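PDB 5N5D: methyltransferase from Streptomyces regensis, which probably transfers a methyl group from S-adenosylmethionine to a hydroxyl oxygen of a precursor during biosynthesis of the antibiotic tomaymycin. Local coordinates for residues A144-A156 with A185-L197. Sequence-based numbering, arbitrary orientation.
Sequences ANKPDIPEYFTWA and AGVQGVRRFHEML. With SAM (S-adenosylmethionine), chain H; SO4 (sulfate ion), chain J.
Phe-193 drives the edge of its ring into one face of Phe-153, a T-shaped pair with planes at 71° and CE1 of Phe-193 3.5 Å from CG of Phe-153. With CB already directed at the other helix, CG anti to the backbone N (chi1 176° in Phe-153, 161° in Phe-193) sets the rings against each other. Around this pair, Met-196 CE lies at the edge of the Phe-153 ring, Leu-197 CD2 reaches its CZ at 3.5 Å, and Ile-149 lays CG2 against Phe-193 CG and CD1 beside Val-190 CG2. One turn earlier, Pro-150 is a knob in the hole formed by Gly-189, Arg-192, Phe-193 and Met-196, its CG 3.2 Å from Gly-189 O. Gly-186 and Gly-189 let the 146-147 turn come close: Pro-147 and Gly-186 have CA atoms 4.1 Å apart, and Gly-189, with no side chain, lies with its CA against the carbonyl oxygens of Lys-146 and Pro-147. Behind the layer, Val-168 of the central sheet backs Ile-149 and Phe-193.

Just before this turn, Ala-144 and Asn-145 line the S-adenosylmethionine pocket, joined by Tyr-152 from the helix. Asn-145 OD1 lies 3.3 Å from N6 of the ligand. Tyr-152 OH donates to a lone pair of Asn-145 OD1 (2.6 Å), in the carbonyl plane, while Asn-145 ND2 meets Asp-148 OD2 from above the carboxylate plane at 2.9 Å. An alanine in place of Asn-145 would probably deprive the Tyr-152 hydroxyl and the Asp-148 carboxylate of these partners and open a gap beside the adenine.

No hydrogen bond joins the two segments; apolar packing and shape hold this helix pair of the Rossmann-like fold together.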
ATOM      1  N   ALA A 144      -0.449 -10.012  15.201  1.00 18.54           N
ATOM      2  CA  ALA A 144      -0.229 -10.637  16.498  1.00 18.86           C
ATOM      3  C   ALA A 144       0.856 -11.699  16.357  1.00 19.44           C
ATOM      4  O   ALA A 144       1.930 -11.421  15.812  1.00 20.44           O
ATOM      5  CB  ALA A 144      -1.537 -11.214  17.042  1.00 18.71           C
ATOM      6  N   ASN A 145       0.597 -12.910  16.834  1.00 16.83           N
ATOM      7  CA  ASN A 145       1.568 -13.986  16.721  1.00 16.36           C
ATOM      8  C   ASN A 145       1.484 -14.627  15.341  1.00 16.85           C
ATOM      9  O   ASN A 145       0.406 -14.750  14.759  1.00 19.46           O
ATOM     10  CB  ASN A 145       1.324 -15.022  17.814  1.00 16.07           C
ATOM     11  CG  ASN A 145      -0.071 -15.591  17.772  1.00 17.15           C
ATOM     12  OD1 ASN A 145      -1.058 -14.857  17.680  1.00 18.32           O
ATOM     13  ND2 ASN A 145      -0.163 -16.916  17.833  1.00 19.30           N
ATOM     14  N   LYS A 146       2.631 -15.042  14.817  1.00 17.78           N
ATOM     15  CA  LYS A 146       2.687 -15.473  13.424  1.00 17.94           C
ATOM     16  C   LYS A 146       2.213 -16.910  13.195  1.00 17.10           C
ATOM     17  O   LYS A 146       1.638 -17.187  12.134  1.00 17.89           O
ATOM     18  CB  LYS A 146       4.111 -15.279  12.901  1.00 20.26           C
ATOM     19  CG  LYS A 146       4.473 -13.801  12.765  1.00 27.84           C
ATOM     20  CD  LYS A 146       5.963 -13.555  12.760  1.00 42.34           C
ATOM     21  CE  LYS A 146       6.272 -12.077  12.536  1.00 53.61           C
ATOM     22  NZ  LYS A 146       5.630 -11.181  13.546  1.00 55.18           N
ATOM     23  N   PRO A 147       2.421 -17.856  14.123  1.00 17.42           N
ATOM     24  CA  PRO A 147       1.951 -19.230  13.857  1.00 15.44           C
ATOM     25  C   PRO A 147       0.463 -19.334  13.571  1.00 16.18           C
ATOM     26  O   PRO A 147       0.052 -20.240  12.841  1.00 18.08           O
ATOM     27  CB  PRO A 147       2.330 -19.983  15.139  1.00 18.69           C
ATOM     28  CG  PRO A 147       3.531 -19.263  15.635  1.00 19.16           C
ATOM     29  CD  PRO A 147       3.265 -17.803  15.331  1.00 18.58           C
ATOM     30  N   ASP A 148      -0.360 -18.443  14.120  1.00 15.11           N
ATOM     31  CA  ASP A 148      -1.805 -18.534  13.957  1.00 17.00           C
ATOM     32  C   ASP A 148      -2.340 -17.717  12.782  1.00 14.96           C
ATOM     33  O   ASP A 148      -3.561 -17.636  12.612  1.00 16.52           O
ATOM     34  CB  ASP A 148      -2.502 -18.098  15.246  1.00 17.93           C
ATOM     35  CG  ASP A 148      -2.366 -19.119  16.357  1.00 20.01           C
ATOM     36  OD1 ASP A 148      -2.246 -20.332  16.062  1.00 20.25           O
ATOM     37  OD2 ASP A 148      -2.384 -18.708  17.533  1.00 19.63           O
ATOM     38  N   ILE A 149      -1.470 -17.135  11.957  1.00 14.64           N
ATOM     39  CA  ILE A 149      -1.913 -16.315  10.831  1.00 15.98           C
ATOM     40  C   ILE A 149      -2.886 -17.082   9.934  1.00 15.56           C
ATOM     41  O   ILE A 149      -3.909 -16.507   9.528  1.00 15.75           O
ATOM     42  CB  ILE A 149      -0.706 -15.771  10.050  1.00 15.07           C
ATOM     43  CG1 ILE A 149      -0.053 -14.660  10.871  1.00 14.50           C
ATOM     44  CG2 ILE A 149      -1.126 -15.220   8.699  1.00 15.96           C
ATOM     45  CD1 ILE A 149       1.267 -14.162  10.329  1.00 15.61           C
ATOM     46  N   PRO A 150      -2.650 -18.358   9.599  1.00 14.61           N
ATOM     47  CA  PRO A 150      -3.647 -19.060   8.765  1.00 14.52           C
ATOM     48  C   PRO A 150      -5.041 -19.053   9.376  1.00 15.39           C
ATOM     49  O   PRO A 150      -6.034 -18.815   8.671  1.00 14.95           O
ATOM     50  CB  PRO A 150      -3.070 -20.479   8.651  1.00 16.52           C
ATOM     51  CG  PRO A 150      -1.609 -20.293   8.831  1.00 16.14           C
ATOM     52  CD  PRO A 150      -1.464 -19.197   9.847  1.00 16.61           C
ATOM     53  N   GLU A 151      -5.132 -19.308  10.685  1.00 16.53           N
ATOM     54  CA  GLU A 151      -6.413 -19.314  11.383  1.00 17.87           C
ATOM     55  C   GLU A 151      -6.982 -17.905  11.511  1.00 16.58           C
ATOM     56  O   GLU A 151      -8.202 -17.708  11.437  1.00 16.49           O
ATOM     57  CB  GLU A 151      -6.232 -19.956  12.758  1.00 20.44           C
ATOM     58  CG  GLU A 151      -5.972 -21.470  12.723  1.00 26.07           C
ATOM     59  CD  GLU A 151      -4.551 -21.867  12.298  1.00 33.36           C
ATOM     60  OE1 GLU A 151      -3.612 -21.041  12.362  1.00 30.78           O
ATOM     61  OE2 GLU A 151      -4.368 -23.038  11.908  1.00 37.14           O
ATOM     62  N   TYR A 152      -6.120 -16.911  11.702  1.00 16.11           N
ATOM     63  CA  TYR A 152      -6.598 -15.531  11.710  1.00 14.77           C
ATOM     64  C   TYR A 152      -7.159 -15.142  10.350  1.00 16.33           C
ATOM     65  O   TYR A 152      -8.162 -14.426  10.265  1.00 16.03           O
ATOM     66  CB  TYR A 152      -5.473 -14.573  12.103  1.00 14.18           C
ATOM     67  CG  TYR A 152      -4.965 -14.734  13.526  1.00 14.17           C
ATOM     68  CD1 TYR A 152      -5.793 -15.210  14.533  1.00 17.17           C
ATOM     69  CD2 TYR A 152      -3.654 -14.414  13.859  1.00 14.55           C
ATOM     70  CE1 TYR A 152      -5.339 -15.366  15.820  1.00 17.31           C
ATOM     71  CE2 TYR A 152      -3.192 -14.562  15.158  1.00 15.89           C
ATOM     72  CZ  TYR A 152      -4.041 -15.042  16.133  1.00 16.69           C
ATOM     73  OH  TYR A 152      -3.617 -15.211  17.432  1.00 18.06           O
ATOM     74  N   PHE A 153      -6.513 -15.591   9.275  1.00 15.43           N
ATOM     75  CA  PHE A 153      -7.024 -15.326   7.935  1.00 16.25           C
ATOM     76  C   PHE A 153      -8.377 -15.997   7.721  1.00 17.46           C
ATOM     77  O   PHE A 153      -9.314 -15.376   7.204  1.00 15.95           O
ATOM     78  CB  PHE A 153      -5.997 -15.796   6.903  1.00 16.93           C
ATOM     79  CG  PHE A 153      -6.449 -15.661   5.479  1.00 18.52           C
ATOM     80  CD1 PHE A 153      -6.857 -14.441   4.973  1.00 20.75           C
ATOM     81  CD2 PHE A 153      -6.428 -16.757   4.638  1.00 21.73           C
ATOM     82  CE1 PHE A 153      -7.257 -14.327   3.652  1.00 21.88           C
ATOM     83  CE2 PHE A 153      -6.828 -16.647   3.319  1.00 25.02           C
ATOM     84  CZ  PHE A 153      -7.240 -15.428   2.829  1.00 24.12           C
ATOM     85  N   THR A 154      -8.507 -17.265   8.129  1.00 17.65           N
ATOM     86  CA  THR A 154      -9.801 -17.935   8.049  1.00 17.40           C
ATOM     87  C   THR A 154     -10.877 -17.125   8.760  1.00 16.11           C
ATOM     88  O   THR A 154     -11.981 -16.938   8.235  1.00 17.88           O
ATOM     89  CB  THR A 154      -9.712 -19.344   8.652  1.00 19.22           C
ATOM     90  OG1 THR A 154      -8.778 -20.125   7.901  1.00 21.78           O
ATOM     91  CG2 THR A 154     -11.077 -20.022   8.635  1.00 21.90           C
ATOM     92  N   TRP A 155     -10.565 -16.628   9.958  1.00 16.94           N
ATOM     93  CA  TRP A 155     -11.535 -15.834  10.705  1.00 16.90           C
ATOM     94  C   TRP A 155     -11.795 -14.492  10.028  1.00 16.85           C
ATOM     95  O   TRP A 155     -12.930 -14.007  10.025  1.00 16.40           O
ATOM     96  CB  TRP A 155     -11.057 -15.625  12.145  1.00 17.30           C
ATOM     97  CG  TRP A 155     -11.485 -16.722  13.057  1.00 18.18           C
ATOM     98  CD1 TRP A 155     -10.684 -17.591  13.740  1.00 19.59           C
ATOM     99  CD2 TRP A 155     -12.833 -17.083  13.375  1.00 18.86           C
ATOM    100  NE1 TRP A 155     -11.454 -18.467  14.471  1.00 20.59           N
ATOM    101  CE2 TRP A 155     -12.776 -18.176  14.258  1.00 20.80           C
ATOM    102  CE3 TRP A 155     -14.085 -16.586  12.994  1.00 19.12           C
ATOM    103  CZ2 TRP A 155     -13.920 -18.778  14.771  1.00 22.41           C
ATOM    104  CZ3 TRP A 155     -15.217 -17.187  13.501  1.00 21.21           C
ATOM    105  CH2 TRP A 155     -15.127 -18.273  14.376  1.00 22.96           C
ATOM    106  N   ALA A 156     -10.759 -13.881   9.447  1.00 17.75           N
ATOM    107  CA  ALA A 156     -10.956 -12.637   8.708  1.00 18.17           C
ATOM    108  C   ALA A 156     -11.971 -12.823   7.589  1.00 16.37           C
ATOM    109  O   ALA A 156     -12.849 -11.974   7.385  1.00 17.23           O
ATOM    110  CB  ALA A 156      -9.623 -12.141   8.146  1.00 16.15           C
ATOM    111  N   ALA A 185       7.521 -22.261  13.638  1.00 18.55           N
ATOM    112  CA  ALA A 185       6.081 -22.299  13.393  1.00 17.81           C
ATOM    113  C   ALA A 185       5.579 -21.005  12.771  1.00 17.49           C
ATOM    114  O   ALA A 185       4.600 -21.020  12.009  1.00 17.23           O
ATOM    115  CB  ALA A 185       5.344 -22.577  14.702  1.00 18.29           C
ATOM    116  N   GLY A 186       6.205 -19.875  13.099  1.00 14.89           N
ATOM    117  CA  GLY A 186       5.809 -18.622  12.484  1.00 16.52           C
ATOM    118  C   GLY A 186       6.084 -18.611  10.995  1.00 15.92           C
ATOM    119  O   GLY A 186       5.232 -18.216  10.194  1.00 15.93           O
ATOM    120  N   VAL A 187       7.274 -19.071  10.602  1.00 15.35           N
ATOM    121  CA  VAL A 187       7.605 -19.178   9.183  1.00 14.95           C
ATOM    122  C   VAL A 187       6.603 -20.086   8.489  1.00 14.84           C
ATOM    123  O   VAL A 187       6.078 -19.762   7.418  1.00 15.82           O
ATOM    124  CB  VAL A 187       9.047 -19.687   9.000  1.00 16.74           C
ATOM    125  CG1 VAL A 187       9.344 -19.939   7.523  1.00 17.37           C
ATOM    126  CG2 VAL A 187      10.042 -18.695   9.575  1.00 17.68           C
ATOM    127  N   GLN A 188       6.314 -21.233   9.097  1.00 14.20           N
ATOM    128  CA  GLN A 188       5.399 -22.168   8.460  1.00 14.48           C
ATOM    129  C   GLN A 188       3.980 -21.614   8.421  1.00 16.03           C
ATOM    130  O   GLN A 188       3.232 -21.898   7.475  1.00 14.04           O
ATOM    131  CB  GLN A 188       5.448 -23.517   9.174  1.00 17.30           C
ATOM    132  CG  GLN A 188       6.769 -24.272   8.983  1.00 21.17           C
ATOM    133  CD  GLN A 188       7.095 -24.553   7.512  1.00 26.73           C
ATOM    134  OE1 GLN A 188       6.200 -24.803   6.698  1.00 27.46           O
ATOM    135  NE2 GLN A 188       8.382 -24.504   7.168  1.00 29.71           N
ATOM    136  N   GLY A 189       3.602 -20.801   9.409  1.00 14.54           N
ATOM    137  CA  GLY A 189       2.289 -20.174   9.376  1.00 15.69           C
ATOM    138  C   GLY A 189       2.146 -19.172   8.245  1.00 14.09           C
ATOM    139  O   GLY A 189       1.114 -19.128   7.565  1.00 13.62           O
ATOM    140  N   VAL A 190       3.177 -18.352   8.028  1.00 13.66           N
ATOM    141  CA  VAL A 190       3.135 -17.388   6.935  1.00 12.99           C
ATOM    142  C   VAL A 190       3.118 -18.114   5.597  1.00 13.90           C
ATOM    143  O   VAL A 190       2.401 -17.718   4.674  1.00 14.62           O
ATOM    144  CB  VAL A 190       4.316 -16.406   7.042  1.00 14.00           C
ATOM    145  CG1 VAL A 190       4.385 -15.491   5.810  1.00 14.78           C
ATOM    146  CG2 VAL A 190       4.181 -15.565   8.309  1.00 15.60           C
ATOM    147  N   ARG A 191       3.894 -19.191   5.474  1.00 14.37           N
ATOM    148  CA  ARG A 191       3.880 -19.967   4.238  1.00 12.91           C
ATOM    149  C   ARG A 191       2.508 -20.580   4.001  1.00 14.09           C
ATOM    150  O   ARG A 191       1.961 -20.502   2.893  1.00 13.96           O
ATOM    151  CB  ARG A 191       4.954 -21.049   4.293  1.00 13.30           C
ATOM    152  CG  ARG A 191       6.381 -20.513   4.183  1.00 13.33           C
ATOM    153  CD  ARG A 191       7.413 -21.626   4.298  1.00 13.82           C
ATOM    154  NE  ARG A 191       7.158 -22.734   3.378  1.00 15.77           N
ATOM    155  CZ  ARG A 191       7.566 -22.778   2.113  1.00 14.15           C
ATOM    156  NH1 ARG A 191       8.243 -21.773   1.578  1.00 16.10           N
ATOM    157  NH2 ARG A 191       7.285 -23.834   1.369  1.00 14.45           N
ATOM    158  N   ARG A 192       1.937 -21.198   5.037  1.00 13.88           N
ATOM    159  CA  ARG A 192       0.602 -21.780   4.921  1.00 13.44           C
ATOM    160  C   ARG A 192      -0.411 -20.733   4.470  1.00 13.15           C
ATOM    161  O   ARG A 192      -1.284 -21.010   3.640  1.00 13.90           O
ATOM    162  CB  ARG A 192       0.192 -22.383   6.268  1.00 15.39           C
ATOM    163  CG  ARG A 192      -1.207 -22.992   6.348  1.00 16.68           C
ATOM    164  CD  ARG A 192      -1.212 -24.455   5.982  1.00 20.78           C
ATOM    165  NE  ARG A 192      -1.002 -24.638   4.553  1.00 20.87           N
ATOM    166  CZ  ARG A 192      -1.971 -24.680   3.644  1.00 21.81           C
ATOM    167  NH1 ARG A 192      -1.658 -24.850   2.368  1.00 18.46           N
ATOM    168  NH2 ARG A 192      -3.247 -24.558   3.996  1.00 22.51           N
ATOM    169  N   PHE A 193      -0.300 -19.519   5.008  1.00 14.40           N
ATOM    170  CA  PHE A 193      -1.223 -18.443   4.661  1.00 12.92           C
ATOM    171  C   PHE A 193      -1.110 -18.075   3.185  1.00 12.48           C
ATOM    172  O   PHE A 193      -2.123 -17.919   2.490  1.00 12.52           O
ATOM    173  CB  PHE A 193      -0.927 -17.250   5.574  1.00 14.05           C
ATOM    174  CG  PHE A 193      -1.453 -15.928   5.082  1.00 12.93           C
ATOM    175  CD1 PHE A 193      -2.801 -15.737   4.849  1.00 14.43           C
ATOM    176  CD2 PHE A 193      -0.587 -14.864   4.902  1.00 14.22           C
ATOM    177  CE1 PHE A 193      -3.275 -14.506   4.419  1.00 14.35           C
ATOM    178  CE2 PHE A 193      -1.053 -13.629   4.477  1.00 15.70           C
ATOM    179  CZ  PHE A 193      -2.396 -13.454   4.232  1.00 14.73           C
ATOM    180  N   HIS A 194       0.118 -17.940   2.683  1.00 12.34           N
ATOM    181  CA  HIS A 194       0.303 -17.611   1.273  1.00 12.43           C
ATOM    182  C   HIS A 194      -0.168 -18.750   0.384  1.00 12.49           C
ATOM    183  O   HIS A 194      -0.724 -18.512  -0.694  1.00 15.19           O
ATOM    184  CB  HIS A 194       1.765 -17.259   0.995  1.00 13.68           C
ATOM    185  CG  HIS A 194       2.121 -15.877   1.425  1.00 18.12           C
ATOM    186  ND1 HIS A 194       2.303 -15.535   2.746  1.00 18.68           N
ATOM    187  CD2 HIS A 194       2.275 -14.736   0.713  1.00 20.12           C
ATOM    188  CE1 HIS A 194       2.573 -14.244   2.830  1.00 20.91           C
ATOM    189  NE2 HIS A 194       2.567 -13.738   1.610  1.00 19.11           N
ATOM    190  N   GLU A 195       0.037 -19.990   0.826  1.00 13.26           N
ATOM    191  CA  GLU A 195      -0.484 -21.140   0.094  1.00 13.04           C
ATOM    192  C   GLU A 195      -2.011 -21.131   0.047  1.00 14.18           C
ATOM    193  O   GLU A 195      -2.610 -21.480  -0.981  1.00 15.39           O
ATOM    194  CB  GLU A 195       0.030 -22.426   0.735  1.00 14.38           C
ATOM    195  CG  GLU A 195       1.509 -22.658   0.515  1.00 14.62           C
ATOM    196  CD  GLU A 195       2.067 -23.752   1.398  1.00 15.78           C
ATOM    197  OE1 GLU A 195       1.270 -24.491   2.030  1.00 16.03           O
ATOM    198  OE2 GLU A 195       3.304 -23.853   1.471  1.00 16.01           O
ATOM    199  N   MET A 196      -2.663 -20.755   1.153  1.00 13.14           N
ATOM    200  CA  MET A 196      -4.117 -20.627   1.151  1.00 13.32           C
ATOM    201  C   MET A 196      -4.571 -19.591   0.134  1.00 13.44           C
ATOM    202  O   MET A 196      -5.542 -19.812  -0.597  1.00 13.50           O
ATOM    203  CB  MET A 196      -4.625 -20.253   2.544  1.00 14.44           C
ATOM    204  CG  MET A 196      -4.435 -21.324   3.597  1.00 17.57           C
ATOM    205  SD  MET A 196      -4.654 -20.692   5.276  1.00 19.73           S
ATOM    206  CE  MET A 196      -6.423 -20.450   5.338  1.00 23.95           C
ATOM    207  N   LEU A 197      -3.881 -18.452   0.073  1.00 13.90           N
ATOM    208  CA  LEU A 197      -4.214 -17.436  -0.920  1.00 15.06           C
ATOM    209  C   LEU A 197      -4.063 -17.978  -2.337  1.00 13.11           C
ATOM    210  O   LEU A 197      -4.930 -17.746  -3.189  1.00 14.58           O
ATOM    211  CB  LEU A 197      -3.341 -16.196  -0.718  1.00 12.62           C
ATOM    212  CG  LEU A 197      -3.723 -15.309   0.463  1.00 15.06           C
ATOM    213  CD1 LEU A 197      -2.607 -14.313   0.749  1.00 13.91           C
ATOM    214  CD2 LEU A 197      -5.054 -14.591   0.177  1.00 16.76           C
TER
HETATM  215  N   SAM H 306      -0.457  -3.634  16.098  1.00 16.05           N
HETATM  216  CA  SAM H 306       0.448  -3.008  17.082  1.00 16.39           C
HETATM  217  C   SAM H 306       0.998  -1.655  16.524  1.00 18.37           C
HETATM  218  O   SAM H 306       1.371  -1.651  15.329  1.00 17.12           O
HETATM  219  OXT SAM H 306       1.030  -0.676  17.300  1.00 18.13           O
HETATM  220  CB  SAM H 306       1.624  -3.954  17.427  1.00 16.39           C
HETATM  221  CG  SAM H 306       1.143  -5.364  17.747  1.00 17.32           C
HETATM  222  SD  SAM H 306       2.570  -6.318  18.317  1.00 21.60           S
HETATM  223  CE  SAM H 306       3.411  -6.591  16.802  1.00 21.28           C
HETATM  224  C5' SAM H 306       1.872  -7.987  18.557  1.00 20.70           C
HETATM  225  C4' SAM H 306       0.896  -8.056  19.715  1.00 20.81           C
HETATM  226  O4' SAM H 306       0.119  -9.272  19.654  1.00 21.69           O
HETATM  227  C3' SAM H 306       1.548  -8.016  21.104  1.00 19.34           C
HETATM  228  O3' SAM H 306       1.000  -6.937  21.853  1.00 19.12           O
HETATM  229  C2' SAM H 306       1.233  -9.401  21.692  1.00 18.92           C
HETATM  230  O2' SAM H 306       1.025  -9.372  23.099  1.00 19.71           O
HETATM  231  C1' SAM H 306      -0.065  -9.740  20.970  1.00 20.95           C
HETATM  232  N9  SAM H 306      -0.379 -11.162  20.910  1.00 19.22           N
HETATM  233  C8  SAM H 306       0.491 -12.201  20.712  1.00 19.40           C
HETATM  234  N7  SAM H 306      -0.087 -13.376  20.640  1.00 18.61           N
HETATM  235  C5  SAM H 306      -1.435 -13.089  20.801  1.00 18.95           C
HETATM  236  C6  SAM H 306      -2.584 -13.901  20.799  1.00 18.57           C
HETATM  237  N6  SAM H 306      -2.554 -15.229  20.629  1.00 20.80           N
HETATM  238  N1  SAM H 306      -3.782 -13.297  20.969  1.00 18.46           N
HETATM  239  C2  SAM H 306      -3.815 -11.971  21.134  1.00 19.33           C
HETATM  240  N3  SAM H 306      -2.798 -11.104  21.155  1.00 18.85           N
HETATM  241  C4  SAM H 306      -1.627 -11.730  20.978  1.00 18.93           C
HETATM  242  S   SO4 J 308       5.377 -14.830  17.159  0.75 58.17           S
HETATM  243  O1  SO4 J 308       6.827 -14.974  17.078  0.75 70.48           O
HETATM  244  O2  SO4 J 308       5.055 -13.738  18.073  0.75 48.54           O
HETATM  245  O3  SO4 J 308       4.849 -14.529  15.834  0.75 45.33           O
HETATM  246  O4  SO4 J 308       4.789 -16.072  17.654  0.75 63.69           O